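Local coordinates for protein TRAP-type transporter, periplasmic component (Cupriavidus necator, PDB 4P8B) that binds (S)-2-acetolactate as the periplasmic solute-binding component of a TRAP transporter, probably delivering it for uptake, at residues Tyr29-Tyr33 with Ile252-Thr257; Met117-Leu123 with Glu151-Arg155; Val145-Trp149 with Val264-Val269; Tyr183-Phe187 with Trp237-Ala241. All blocks are in the same frame, centred on the assembly; numbering follows the deposited sequence.

Interaction 2 carries two residues of the acetolactate pocket, Asn152 and Arg155, and interaction 4 adjoins it, with centres about 13 Å apart. Arg155 N lies 2.9 Å from Val240 O, a probable hydrogen bond, and the side chain of Tyr183 comes to about 8 Å from the ligand. Strand 144-154 runs through interactions 2 and 3, whose centres are about 20 Å apart, and so leads from the pocket to the distal part of the sheet. There interaction 3 touches interaction 1, about 15 Å away between centres, where Trp253 CH2 packs 3.6 Å from Leu147 CD2. Interactions 1 and 4 lie on opposite sides of the chain's centre, about 38 Å apart between centres.

Interaction 1 of 4, residues Tyr29-Tyr33 with Ile252-Thr257; sequences YKSEY and IWESWT
Tyr29, Tyr33 and Trp256 form an aromatic cluster in which the indole turns its edge to both tyrosines. Trp256 CG lies anti to the carbonyl carbon (chi1 -69°), which sends the indole in between them. On Tyr29 the approach is edge-to-face, with the planes 56° apart and Trp256 CD1 3.5 Å from Tyr29 CZ. The pair with Tyr33 is an offset edge-to-face one at 72°, Trp256 CZ2 lying over the rim of one face and Lys30 CB over the rim of the opposite face. Ile252 adds apolar packing, its CG2 3.8 Å from Tyr33 CE2.

Two hydrogen bonds use the phenol oxygens as acceptors. Trp256 NE1 donates to Tyr33 OH at 3.2 Å, with the oxygen close to the indole plane, and Thr257 N donates to Tyr29 OH at 2.9 Å in a fairly straight bond. Tyr29 OH is also hydrogen-bonded to Asp260, whose backbone N is capped by Thr257 OG1 at the start of helix 258-279. A water connects the two segments again, 2.8 Å from Tyr33 OH and donating to Ser255 OG, which in turn donates to Ile252 O at 2.6 Å.

The N-terminal segment leading into strand 33-36 is thus joined to the turn between helices 250-255 and 258-279. The N-H bonds set where each phenol oxygen sits, while the indole edge and apolar packing probably restrict the tilt of the rings.

Interaction 2 of 4, residues Met117-Leu123 with Glu151-Arg155; sequences MPDYKAL and ENGFR. With X2X ((2S)-2-hydroxy-2-methyl-3-oxobutanoic acid), chain D.
Asp119 and Phe154 mark the closest backbone approach, 8.6 Å between CA atoms, where the loop opening helix 120-127 faces strand 144-154. Side chains bridge that gap. Phe154 directs its ring edge at the loop: CE1 lies 3.4 Å from Met117 O (selenomethionine here) and CZ 3.5 Å from Asp119 O, so two carbonyl oxygens sit near the plane of the phenyl ring. The CD2-CE2 edge of the same ring meets the face of Tyr120 in a T-shaped pair with planes at 84°, Phe154 CD2 being 3.6 Å from Tyr120 CE1. One water accepts from Phe154 N and is also hydrogen-bonded to Tyr120 OH, tying the phenol to the strand backbone.

Asn152 and Gly153 both pair with Asp242 of the neighbouring strand, a classic beta bulge, and here the strand meets the ligand cleft of the periplasmic binding fold. Arg155 NH1 donates to the hydroxyl OAF of acetolactate at 3.0 Å and its NH2 to the carboxylate OAE at 3.0 Å, while Asn152 ND2 reaches OAF in a weak bond. Asp242 and Glu215 hold the same guanidinium by salt bridges.

Glu151, its CG anti to the backbone N (chi1 -174°), extends toward the helix. Its carboxylate lies nearly coplanar with the Tyr120 ring, OE2 at the ring edge, and OE1 is 3.2 Å from Leu123 CD2; Arg280 pairs with this buried charge.

Interaction 3 of 4, residues Val145-Trp149 with Val264-Val269; sequences VPLAW and VKQAAV
Leu147 places its CG beside the backbone N (chi1 -61°) and then runs straight on at chi2 178°, which spreads its two methyls against helix 258-279. CD1 is 4.1 Å from Val264 CG1, whereas CD2 lies along the extended aliphatic chain of Lys265, 4.0 Å from its CG. Nearer the strand, Leu147 CB meets Ala268 CB at 3.9 Å.

The next residue also turns to the helix: Ala148 CB rests 3.4 Å from Ala268 O. A psi near -30° at Leu147 breaks the usual alternation, and both residues hydrogen-bond to Phe246 through their backbones. Strand 145-149 and helix 264-269 run in roughly the same direction, 34° apart, with a closest axis approach of 6.8 Å, consistent with the small alanine side chains at the contact. Trp52 of helix 44-59 packs on both Leu147 and Ala268.

A water donates to Pro146 O and accepts from the exposed Lys265 NZ, so the chemistry implies an apolar helix-on-sheet seam with a water-bridged lysine at its margin.

Interaction 4 of 4, residues Tyr183-Phe187 with Trp237-Ala241; sequences YIETF and WGYVA
Tyr239 reaches from the loop toward Tyr183 and Phe187 of helix 181-189. Its CB sits 3.7 Å above the centre of the Trp237 ring. From there CG takes the position between the backbone N and the carbonyl carbon (chi1 79°), which carries the phenol ring in between two neighbours of its own segment: Trp237 CZ2 lies over the centre of one face, and Val240 CG2 over the rim of the other. Further out, CD1 is 3.2 Å from Arg155 O. Thr186 CG2 is at the edge, near the ring plane, 4.1 Å from Tyr239 CE2, and Phe187 CE2 approaches the same atom obliquely at 3.9 Å.

At the tip, Tyr239 OH fits between two ring edges, 3.2 Å from Tyr183 CE1 and 3.3 Å from Phe187 CE2, and is hydrogen-bonded to Glu215. Phe187 also meets Trp237, CE1 to CH2 at 3.7 Å, and with Tyr239 they form an aromatic cluster. Alongside, Tyr183 OH touches Val240 CG2 at 3.6 Å while bonding to Ser112. Glu215 forms a salt bridge with the ligand-binding Arg155, on which Val240 packs, consistent with a second shell to the pocket.

The helix rests on strand 174-177 through Tyr183 and Phe187 on Val177, and on strand 193-196 through Ile184 and Phe187 on Pro194; the same two aromatic residues also pack on the loop joining strand 233-235 to strand 241-249.

Interaction 1 of 4, residues Tyr29-Tyr33 with Ile252-Thr257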
loop_
_atom_site.group_PDB
_atom_site.type_symbol
_atom_site.label_atom_id
_atom_site.label_comp_id
_atom_site.label_asym_id
_atom_site.label_seq_id
_atom_site.Cartn_x
_atom_site.Cartn_y
_atom_site.Cartn_z
ATOM N N TYR A 29 -10.311 -18.211 -24.644
ATOM C CA TYR A 29 -10.241 -17.470 -23.385
ATOM C C TYR A 29 -11.117 -18.114 -22.309
ATOM O O TYR A 29 -12.221 -18.580 -22.599
ATOM C CB TYR A 29 -10.723 -16.029 -23.576
ATOM C CG TYR A 29 -9.809 -15.082 -24.336
ATOM C CD1 TYR A 29 -8.620 -15.522 -24.924
ATOM C CD2 TYR A 29 -10.132 -13.727 -24.443
ATOM C CE1 TYR A 29 -7.793 -14.642 -25.615
ATOM C CE2 TYR A 29 -9.317 -12.845 -25.134
ATOM C CZ TYR A 29 -8.148 -13.301 -25.713
ATOM O OH TYR A 29 -7.355 -12.403 -26.390
ATOM N N LYS A 30 -10.620 -18.132 -21.072
ATOM C CA LYS A 30 -11.427 -18.474 -19.898
ATOM C C LYS A 30 -12.783 -17.733 -19.919
ATOM O O LYS A 30 -12.867 -16.593 -20.372
ATOM C CB LYS A 30 -10.683 -18.049 -18.621
ATOM C CG LYS A 30 -9.693 -19.017 -17.922
ATOM C CD LYS A 30 -8.804 -18.186 -16.934
ATOM C CE LYS A 30 -8.388 -18.911 -15.638
ATOM N NZ LYS A 30 -7.029 -19.564 -15.714
ATOM N N SER A 31 -13.827 -18.364 -19.394
ATOM C CA SER A 31 -15.129 -17.719 -19.207
ATOM C C SER A 31 -15.140 -16.653 -18.084
ATOM O O SER A 31 -15.961 -15.731 -18.088
ATOM C CB SER A 31 -16.170 -18.774 -18.859
ATOM O OG SER A 31 -17.410 -18.167 -18.541
ATOM N N GLU A 32 -14.268 -16.803 -17.096
ATOM C CA GLU A 32 -14.177 -15.821 -16.017
ATOM C C GLU A 32 -12.742 -15.757 -15.579
ATOM O O GLU A 32 -12.089 -16.791 -15.443
ATOM C CB GLU A 32 -15.078 -16.234 -14.856
ATOM C CG GLU A 32 -15.158 -15.253 -13.705
ATOM C CD GLU A 32 -16.309 -15.601 -12.777
ATOM O OE1 GLU A 32 -16.137 -16.505 -11.931
ATOM O OE2 GLU A 32 -17.399 -15.001 -12.926
ATOM N N TYR A 33 -12.237 -14.537 -15.391
ATOM C CA TYR A 33 -10.899 -14.334 -14.866
ATOM C C TYR A 33 -11.024 -13.835 -13.446
ATOM O O TYR A 33 -11.994 -13.185 -13.114
ATOM C CB TYR A 33 -10.122 -13.333 -15.722
ATOM C CG TYR A 33 -9.781 -13.891 -17.086
ATOM C CD1 TYR A 33 -10.675 -13.792 -18.141
ATOM C CD2 TYR A 33 -8.582 -14.548 -17.297
ATOM C CE1 TYR A 33 -10.377 -14.324 -19.391
ATOM C CE2 TYR A 33 -8.280 -15.099 -18.550
ATOM C CZ TYR A 33 -9.182 -14.963 -19.576
ATOM O OH TYR A 33 -8.912 -15.507 -20.825
ATOM N N ILE A 252 -1.490 -15.764 -18.511
ATOM C CA ILE A 252 -2.792 -15.203 -18.834
ATOM C C ILE A 252 -2.576 -14.084 -19.835
ATOM O O ILE A 252 -3.262 -13.994 -20.859
ATOM C CB ILE A 252 -3.484 -14.638 -17.563
ATOM C CG1 ILE A 252 -3.836 -15.780 -16.609
ATOM C CG2 ILE A 252 -4.716 -13.841 -17.930
ATOM C CD1 ILE A 252 -4.920 -16.706 -17.114
ATOM N N TRP A 253 -1.601 -13.229 -19.538
ATOM C CA TRP A 253 -1.245 -12.121 -20.423
ATOM C C TRP A 253 -0.979 -12.636 -21.851
ATOM O O TRP A 253 -1.605 -12.159 -22.789
ATOM C CB TRP A 253 -0.032 -11.388 -19.849
ATOM C CG TRP A 253 0.418 -10.168 -20.594
ATOM C CD1 TRP A 253 1.573 -10.044 -21.317
ATOM C CD2 TRP A 253 -0.268 -8.909 -20.718
ATOM N NE1 TRP A 253 1.660 -8.785 -21.859
ATOM C CE2 TRP A 253 0.540 -8.074 -21.523
ATOM C CE3 TRP A 253 -1.481 -8.408 -20.233
ATOM C CZ2 TRP A 253 0.180 -6.764 -21.840
ATOM C CZ3 TRP A 253 -1.839 -7.106 -20.563
ATOM C CH2 TRP A 253 -1.010 -6.301 -21.346
ATOM N N GLU A 254 -0.081 -13.619 -21.976
ATOM C CA GLU A 254 0.338 -14.171 -23.275
ATOM C C GLU A 254 -0.784 -14.930 -23.941
ATOM O O GLU A 254 -0.763 -15.105 -25.172
ATOM C CB GLU A 254 1.555 -15.084 -23.087
ATOM C CG GLU A 254 2.830 -14.324 -22.788
ATOM C CD GLU A 254 3.995 -15.216 -22.423
ATOM O OE1 GLU A 254 3.931 -16.432 -22.703
ATOM O OE2 GLU A 254 4.982 -14.691 -21.855
ATOM N N SER A 255 -1.752 -15.411 -23.171
ATOM C CA SER A 255 -2.877 -16.134 -23.757
ATOM C C SER A 255 -3.792 -15.184 -24.525
ATOM O O SER A 255 -4.544 -15.605 -25.406
ATOM C CB SER A 255 -3.681 -16.890 -22.703
ATOM O OG SER A 255 -4.543 -16.015 -21.981
ATOM N N TRP A 256 -3.711 -13.901 -24.198
ATOM C CA TRP A 256 -4.513 -12.883 -24.858
ATOM C C TRP A 256 -3.817 -12.423 -26.137
ATOM O O TRP A 256 -2.596 -12.516 -26.247
ATOM C CB TRP A 256 -4.706 -11.687 -23.917
ATOM C CG TRP A 256 -5.572 -12.004 -22.743
ATOM C CD1 TRP A 256 -6.463 -13.021 -22.636
ATOM C CD2 TRP A 256 -5.620 -11.294 -21.498
ATOM N NE1 TRP A 256 -7.070 -12.997 -21.404
ATOM C CE2 TRP A 256 -6.569 -11.941 -20.689
ATOM C CE3 TRP A 256 -4.955 -10.173 -20.994
ATOM C CZ2 TRP A 256 -6.870 -11.505 -19.395
ATOM C CZ3 TRP A 256 -5.255 -9.747 -19.706
ATOM C CH2 TRP A 256 -6.204 -10.410 -18.933
ATOM N N THR A 257 -4.596 -11.907 -27.078
ATOM C CA THR A 257 -4.040 -11.377 -28.326
ATOM C C THR A 257 -3.338 -10.056 -28.028
ATOM O O THR A 257 -3.701 -9.363 -27.078
ATOM C CB THR A 257 -5.137 -11.068 -29.346
ATOM O OG1 THR A 257 -6.019 -10.078 -28.800
ATOM C CG2 THR A 257 -5.912 -12.321 -29.714
HETATM O O HOH W 1 -6.575 -17.015 -20.839
#

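Interaction 2 of 4, residues Met117-Leu123 with Glu151-Arg155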
loop_
_atom_site.group_PDB
_atom_site.type_symbol
_atom_site.label_atom_id
_atom_site.label_comp_id
_atom_site.label_asym_id
_atom_site.label_seq_id
_atom_site.Cartn_x
_atom_site.Cartn_y
_atom_site.Cartn_z
HETATM N N MSE A 117 9.991 9.495 1.720
HETATM C CA MSE A 117 9.173 10.352 0.866
HETATM C C MSE A 117 8.450 11.438 1.662
HETATM O O MSE A 117 7.548 11.134 2.441
HETATM C CB MSE A 117 8.119 9.504 0.160
HETATM C CG MSE A 117 8.695 8.447 -0.757
HETATM SE SE MSE A 117 7.382 7.317 -1.587
HETATM C CE MSE A 117 6.807 6.318 -0.024
ATOM N N PRO A 118 8.797 12.706 1.446
ATOM C CA PRO A 118 8.160 13.762 2.258
ATOM C C PRO A 118 6.711 14.079 1.902
ATOM O O PRO A 118 5.987 14.615 2.744
ATOM C CB PRO A 118 9.009 15.003 1.974
ATOM C CG PRO A 118 10.317 14.489 1.531
ATOM C CD PRO A 118 10.038 13.179 0.808
ATOM N N ASP A 119 6.281 13.773 0.689
ATOM C CA ASP A 119 4.986 14.242 0.222
ATOM C C ASP A 119 4.554 13.468 -1.035
ATOM O O ASP A 119 5.256 12.561 -1.497
ATOM C CB ASP A 119 5.032 15.763 -0.033
ATOM C CG ASP A 119 6.178 16.184 -0.941
ATOM O OD1 ASP A 119 6.561 15.426 -1.857
ATOM O OD2 ASP A 119 6.678 17.316 -0.782
ATOM N N TYR A 120 3.382 13.797 -1.572
ATOM C CA TYR A 120 2.850 13.104 -2.741
ATOM C C TYR A 120 3.724 13.329 -3.968
ATOM O O TYR A 120 3.859 12.435 -4.797
ATOM C CB TYR A 120 1.395 13.525 -3.013
ATOM C CG TYR A 120 0.486 13.093 -1.882
ATOM C CD1 TYR A 120 0.079 11.772 -1.751
ATOM C CD2 TYR A 120 0.097 13.994 -0.905
ATOM C CE1 TYR A 120 -0.707 11.377 -0.705
ATOM C CE2 TYR A 120 -0.701 13.604 0.167
ATOM C CZ TYR A 120 -1.098 12.290 0.260
ATOM O OH TYR A 120 -1.887 11.900 1.335
ATOM N N LYS A 121 4.318 14.510 -4.088
ATOM C CA LYS A 121 5.196 14.809 -5.214
ATOM C C LYS A 121 6.368 13.826 -5.204
ATOM O O LYS A 121 6.850 13.414 -6.262
ATOM C CB LYS A 121 5.683 16.254 -5.142
ATOM C CG LYS A 121 6.121 16.820 -6.481
ATOM C CD LYS A 121 6.223 18.353 -6.436
ATOM C CE LYS A 121 6.566 18.928 -7.793
ATOM N NZ LYS A 121 6.720 20.414 -7.745
ATOM N N ALA A 122 6.812 13.429 -4.024
ATOM C CA ALA A 122 7.927 12.499 -3.890
ATOM C C ALA A 122 7.521 11.106 -4.322
ATOM O O ALA A 122 8.276 10.432 -5.018
ATOM C CB ALA A 122 8.447 12.498 -2.459
ATOM N N LEU A 123 6.347 10.652 -3.909
ATOM C CA LEU A 123 5.881 9.353 -4.329
ATOM C C LEU A 123 5.727 9.312 -5.850
ATOM O O LEU A 123 6.149 8.350 -6.513
ATOM C CB LEU A 123 4.550 9.045 -3.616
ATOM C CG LEU A 123 3.784 7.776 -3.985
ATOM C CD1 LEU A 123 4.656 6.559 -3.892
ATOM C CD2 LEU A 123 2.543 7.601 -3.116
ATOM N N GLU A 151 -2.664 3.674 -5.718
ATOM C CA GLU A 151 -2.217 4.165 -4.416
ATOM C C GLU A 151 -3.079 3.686 -3.271
ATOM O O GLU A 151 -4.302 3.724 -3.336
ATOM C CB GLU A 151 -2.220 5.687 -4.429
ATOM C CG GLU A 151 -1.638 6.335 -3.165
ATOM C CD GLU A 151 -1.137 7.716 -3.461
ATOM O OE1 GLU A 151 -0.340 7.823 -4.402
ATOM O OE2 GLU A 151 -1.577 8.691 -2.817
ATOM N N ASN A 152 -2.429 3.236 -2.200
ATOM C CA ASN A 152 -3.102 3.071 -0.910
ATOM C C ASN A 152 -2.908 4.395 -0.172
ATOM O O ASN A 152 -3.877 5.125 0.027
ATOM C CB ASN A 152 -2.541 1.860 -0.180
ATOM C CG ASN A 152 -3.574 1.168 0.716
ATOM O OD1 ASN A 152 -4.782 1.422 0.635
ATOM N ND2 ASN A 152 -3.092 0.277 1.547
ATOM N N GLY A 153 -1.671 4.733 0.168
ATOM C CA GLY A 153 -1.339 6.067 0.615
ATOM C C GLY A 153 -0.372 6.107 1.754
ATOM O O GLY A 153 0.210 5.114 2.141
ATOM N N PHE A 154 -0.170 7.307 2.279
ATOM C CA PHE A 154 0.696 7.513 3.448
ATOM C C PHE A 154 0.086 6.869 4.676
ATOM O O PHE A 154 -1.104 7.097 4.998
ATOM C CB PHE A 154 0.986 9.004 3.685
ATOM C CG PHE A 154 2.057 9.533 2.781
ATOM C CD1 PHE A 154 3.382 9.317 3.078
ATOM C CD2 PHE A 154 1.730 10.205 1.626
ATOM C CE1 PHE A 154 4.391 9.782 2.227
ATOM C CE2 PHE A 154 2.726 10.660 0.771
ATOM C CZ PHE A 154 4.051 10.448 1.081
ATOM N N ARG A 155 0.876 6.053 5.354
ATOM C CA ARG A 155 0.357 5.169 6.392
ATOM C C ARG A 155 0.536 5.817 7.764
ATOM O O ARG A 155 1.635 5.891 8.289
ATOM C CB ARG A 155 1.036 3.800 6.306
ATOM C CG ARG A 155 0.837 3.132 4.951
ATOM C CD ARG A 155 1.506 1.776 4.842
ATOM N NE ARG A 155 0.894 0.743 5.687
ATOM C CZ ARG A 155 -0.135 -0.017 5.357
ATOM N NH1 ARG A 155 -0.753 0.157 4.208
ATOM N NH2 ARG A 155 -0.574 -0.937 6.196
HETATM O OAD X2X D . -3.085 -4.889 5.489
HETATM C CAH X2X D . -3.145 -3.626 5.336
HETATM O OAE X2X D . -2.920 -2.834 6.298
HETATM C CAI X2X D . -3.473 -3.046 3.999
HETATM C CAB X2X D . -4.921 -3.361 3.689
HETATM O OAF X2X D . -3.136 -1.690 3.939
HETATM C CAG X2X D . -2.565 -3.742 3.038
HETATM O OAC X2X D . -2.977 -4.689 2.368
HETATM C CAA X2X D . -1.143 -3.311 2.912
HETATM O O HOH W 2 -2.239 9.283 1.663
#

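Interaction 3 of 4, residues Val145-Trp149 with Val264-Val269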
loop_
_atom_site.group_PDB
_atom_site.type_symbol
_atom_site.label_atom_id
_atom_site.label_comp_id
_atom_site.label_asym_id
_atom_site.label_seq_id
_atom_site.Cartn_x
_atom_site.Cartn_y
_atom_site.Cartn_z
ATOM N N VAL A 145 3.096 -9.467 -14.986
ATOM C CA VAL A 145 3.149 -8.364 -15.933
ATOM C C VAL A 145 2.529 -7.124 -15.304
ATOM O O VAL A 145 1.305 -7.085 -15.071
ATOM C CB VAL A 145 2.396 -8.710 -17.220
ATOM C CG1 VAL A 145 2.480 -7.559 -18.221
ATOM C CG2 VAL A 145 2.952 -9.999 -17.847
ATOM N N PRO A 146 3.356 -6.111 -14.998
ATOM C CA PRO A 146 2.832 -4.881 -14.404
ATOM C C PRO A 146 2.317 -3.908 -15.442
ATOM O O PRO A 146 2.973 -3.736 -16.489
ATOM C CB PRO A 146 4.050 -4.297 -13.700
ATOM C CG PRO A 146 5.186 -4.671 -14.607
ATOM C CD PRO A 146 4.816 -6.034 -15.192
ATOM N N LEU A 147 1.184 -3.272 -15.181
ATOM C CA LEU A 147 0.513 -2.440 -16.168
ATOM C C LEU A 147 0.287 -0.989 -15.743
ATOM O O LEU A 147 0.182 -0.111 -16.592
ATOM C CB LEU A 147 -0.837 -3.052 -16.518
ATOM C CG LEU A 147 -0.778 -4.455 -17.135
ATOM C CD1 LEU A 147 -2.189 -4.976 -17.380
ATOM C CD2 LEU A 147 0.043 -4.508 -18.431
ATOM N N ALA A 148 0.120 -0.746 -14.444
ATOM C CA ALA A 148 -0.170 0.598 -13.970
ATOM C C ALA A 148 0.028 0.693 -12.481
ATOM O O ALA A 148 0.097 -0.316 -11.781
ATOM C CB ALA A 148 -1.599 0.974 -14.303
ATOM N N TRP A 149 0.118 1.934 -12.016
ATOM C CA TRP A 149 0.208 2.264 -10.605
ATOM C C TRP A 149 -1.094 2.838 -10.080
ATOM O O TRP A 149 -1.766 3.635 -10.746
ATOM C CB TRP A 149 1.299 3.321 -10.363
ATOM C CG TRP A 149 2.700 2.897 -10.697
ATOM C CD1 TRP A 149 3.341 3.048 -11.894
ATOM C CD2 TRP A 149 3.618 2.235 -9.831
ATOM N NE1 TRP A 149 4.596 2.519 -11.814
ATOM C CE2 TRP A 149 4.805 2.024 -10.564
ATOM C CE3 TRP A 149 3.559 1.812 -8.494
ATOM C CZ2 TRP A 149 5.919 1.390 -10.008
ATOM C CZ3 TRP A 149 4.671 1.208 -7.948
ATOM C CH2 TRP A 149 5.836 0.992 -8.710
ATOM N N VAL A 264 -6.474 -4.078 -22.100
ATOM C CA VAL A 264 -6.383 -4.343 -20.670
ATOM C C VAL A 264 -5.374 -3.408 -19.992
ATOM O O VAL A 264 -5.634 -2.907 -18.886
ATOM C CB VAL A 264 -6.051 -5.824 -20.399
ATOM C CG1 VAL A 264 -5.821 -6.054 -18.899
ATOM C CG2 VAL A 264 -7.196 -6.710 -20.878
ATOM N N LYS A 265 -4.248 -3.165 -20.655
ATOM C CA LYS A 265 -3.233 -2.247 -20.166
ATOM C C LYS A 265 -3.784 -0.838 -20.088
ATOM O O LYS A 265 -3.657 -0.192 -19.058
ATOM C CB LYS A 265 -1.992 -2.283 -21.056
ATOM C CG LYS A 265 -0.901 -1.315 -20.616
ATOM C CD LYS A 265 0.412 -1.631 -21.313
ATOM C CE LYS A 265 1.551 -0.789 -20.756
ATOM N NZ LYS A 265 2.887 -1.279 -21.206
ATOM N N GLN A 266 -4.412 -0.336 -21.147
ATOM C CA GLN A 266 -4.933 1.031 -21.083
ATOM C C GLN A 266 -6.042 1.152 -20.029
ATOM O O GLN A 266 -6.191 2.189 -19.371
ATOM C CB GLN A 266 -5.439 1.499 -22.452
ATOM C CG GLN A 266 -5.891 2.946 -22.461
ATOM C CD GLN A 266 -4.756 3.909 -22.138
ATOM O OE1 GLN A 266 -3.684 3.833 -22.729
ATOM N NE2 GLN A 266 -4.990 4.817 -21.193
ATOM N N ALA A 267 -6.822 0.096 -19.861
ATOM C CA ALA A 267 -7.863 0.098 -18.848
ATOM C C ALA A 267 -7.248 0.186 -17.445
ATOM O O ALA A 267 -7.772 0.898 -16.582
ATOM C CB ALA A 267 -8.739 -1.132 -18.977
ATOM N N ALA A 268 -6.132 -0.511 -17.232
ATOM C CA ALA A 268 -5.404 -0.413 -15.964
ATOM C C ALA A 268 -4.859 1.007 -15.741
ATOM O O ALA A 268 -4.929 1.542 -14.641
ATOM C CB ALA A 268 -4.278 -1.417 -15.925
ATOM N N VAL A 269 -4.314 1.615 -16.794
ATOM C CA VAL A 269 -3.805 2.982 -16.694
ATOM C C VAL A 269 -4.917 3.965 -16.321
ATOM O O VAL A 269 -4.747 4.796 -15.426
ATOM C CB VAL A 269 -3.130 3.382 -18.022
ATOM C CG1 VAL A 269 -2.855 4.898 -18.085
ATOM C CG2 VAL A 269 -1.850 2.574 -18.188
HETATM O O HOH W 3 3.750 -1.772 -18.356
#

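Interaction 4 of 4, residues Tyr183-Phe187 with Trp237-Ala241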
loop_
_atom_site.group_PDB
_atom_site.type_symbol
_atom_site.label_atom_id
_atom_site.label_comp_id
_atom_site.label_asym_id
_atom_site.label_seq_id
_atom_site.Cartn_x
_atom_site.Cartn_y
_atom_site.Cartn_z
ATOM N N TYR A 183 8.935 -3.843 8.517
ATOM C CA TYR A 183 8.046 -3.153 9.445
ATOM C C TYR A 183 8.302 -3.539 10.909
ATOM O O TYR A 183 8.224 -2.693 11.807
ATOM C CB TYR A 183 6.560 -3.341 9.059
ATOM C CG TYR A 183 6.231 -2.514 7.856
ATOM C CD1 TYR A 183 5.883 -1.179 7.974
ATOM C CD2 TYR A 183 6.374 -3.036 6.567
ATOM C CE1 TYR A 183 5.638 -0.395 6.852
ATOM C CE2 TYR A 183 6.144 -2.266 5.450
ATOM C CZ TYR A 183 5.793 -0.936 5.599
ATOM O OH TYR A 183 5.584 -0.164 4.485
ATOM N N ILE A 184 8.641 -4.800 11.151
ATOM C CA ILE A 184 9.008 -5.215 12.499
ATOM C C ILE A 184 10.238 -4.447 12.964
ATOM O O ILE A 184 10.279 -3.953 14.082
ATOM C CB ILE A 184 9.274 -6.727 12.572
ATOM C CG1 ILE A 184 7.969 -7.505 12.330
ATOM C CG2 ILE A 184 9.869 -7.109 13.914
ATOM C CD1 ILE A 184 6.914 -7.292 13.399
ATOM N N GLU A 185 11.232 -4.338 12.093
ATOM C CA GLU A 185 12.467 -3.641 12.439
ATOM C C GLU A 185 12.245 -2.145 12.660
ATOM O O GLU A 185 12.817 -1.564 13.596
ATOM C CB GLU A 185 13.533 -3.889 11.368
ATOM C CG GLU A 185 13.990 -5.336 11.366
ATOM C CD GLU A 185 15.101 -5.608 10.374
ATOM O OE1 GLU A 185 15.914 -4.698 10.113
ATOM O OE2 GLU A 185 15.168 -6.741 9.853
ATOM N N THR A 186 11.419 -1.513 11.833
ATOM C CA THR A 186 11.142 -0.093 12.010
ATOM C C THR A 186 10.511 0.163 13.368
ATOM O O THR A 186 10.924 1.067 14.098
ATOM C CB THR A 186 10.232 0.423 10.905
ATOM O OG1 THR A 186 10.963 0.365 9.673
ATOM C CG2 THR A 186 9.769 1.850 11.167
ATOM N N PHE A 187 9.488 -0.609 13.711
ATOM C CA PHE A 187 8.811 -0.377 14.986
ATOM C C PHE A 187 9.642 -0.822 16.188
ATOM O O PHE A 187 9.552 -0.205 17.260
ATOM C CB PHE A 187 7.401 -0.970 14.960
ATOM C CG PHE A 187 6.427 -0.097 14.224
ATOM C CD1 PHE A 187 5.855 0.990 14.853
ATOM C CD2 PHE A 187 6.115 -0.334 12.892
ATOM C CE1 PHE A 187 5.004 1.839 14.179
ATOM C CE2 PHE A 187 5.260 0.507 12.220
ATOM C CZ PHE A 187 4.701 1.580 12.861
ATOM N N TRP A 237 2.292 11.152 10.669
ATOM C CA TRP A 237 3.742 11.192 10.458
ATOM C C TRP A 237 4.208 10.866 9.045
ATOM O O TRP A 237 5.352 11.157 8.715
ATOM C CB TRP A 237 4.415 10.269 11.444
ATOM C CG TRP A 237 4.117 8.788 11.325
ATOM C CD1 TRP A 237 3.159 8.168 10.556
ATOM C CD2 TRP A 237 4.800 7.748 12.017
ATOM N NE1 TRP A 237 3.211 6.814 10.760
ATOM C CE2 TRP A 237 4.215 6.524 11.639
ATOM C CE3 TRP A 237 5.850 7.738 12.949
ATOM C CZ2 TRP A 237 4.672 5.312 12.125
ATOM C CZ3 TRP A 237 6.295 6.540 13.428
ATOM C CH2 TRP A 237 5.699 5.334 13.024
ATOM N N GLY A 238 3.358 10.301 8.203
ATOM C CA GLY A 238 3.723 10.030 6.823
ATOM C C GLY A 238 4.951 9.158 6.678
ATOM O O GLY A 238 5.716 9.356 5.711
ATOM N N TYR A 239 5.188 8.189 7.555
ATOM C CA TYR A 239 6.488 7.523 7.593
ATOM C C TYR A 239 6.781 6.740 6.313
ATOM O O TYR A 239 7.938 6.702 5.862
ATOM C CB TYR A 239 6.706 6.662 8.842
ATOM C CG TYR A 239 6.061 5.278 8.878
ATOM C CD1 TYR A 239 4.697 5.068 8.601
ATOM C CD2 TYR A 239 6.809 4.195 9.269
ATOM C CE1 TYR A 239 4.142 3.796 8.685
ATOM C CE2 TYR A 239 6.264 2.937 9.385
ATOM C CZ TYR A 239 4.924 2.740 9.086
ATOM O OH TYR A 239 4.423 1.469 9.201
ATOM N N VAL A 240 5.756 6.124 5.717
ATOM C CA VAL A 240 5.884 5.449 4.433
ATOM C C VAL A 240 4.576 5.641 3.683
ATOM O O VAL A 240 3.575 6.065 4.260
ATOM C CB VAL A 240 6.097 3.923 4.596
ATOM C CG1 VAL A 240 7.324 3.615 5.422
ATOM C CG2 VAL A 240 4.862 3.254 5.183
ATOM N N ALA A 241 4.567 5.289 2.408
ATOM C CA ALA A 241 3.327 5.192 1.653
ATOM C C ALA A 241 3.420 3.981 0.754
ATOM O O ALA A 241 4.445 3.786 0.105
ATOM C CB ALA A 241 3.055 6.426 0.832
#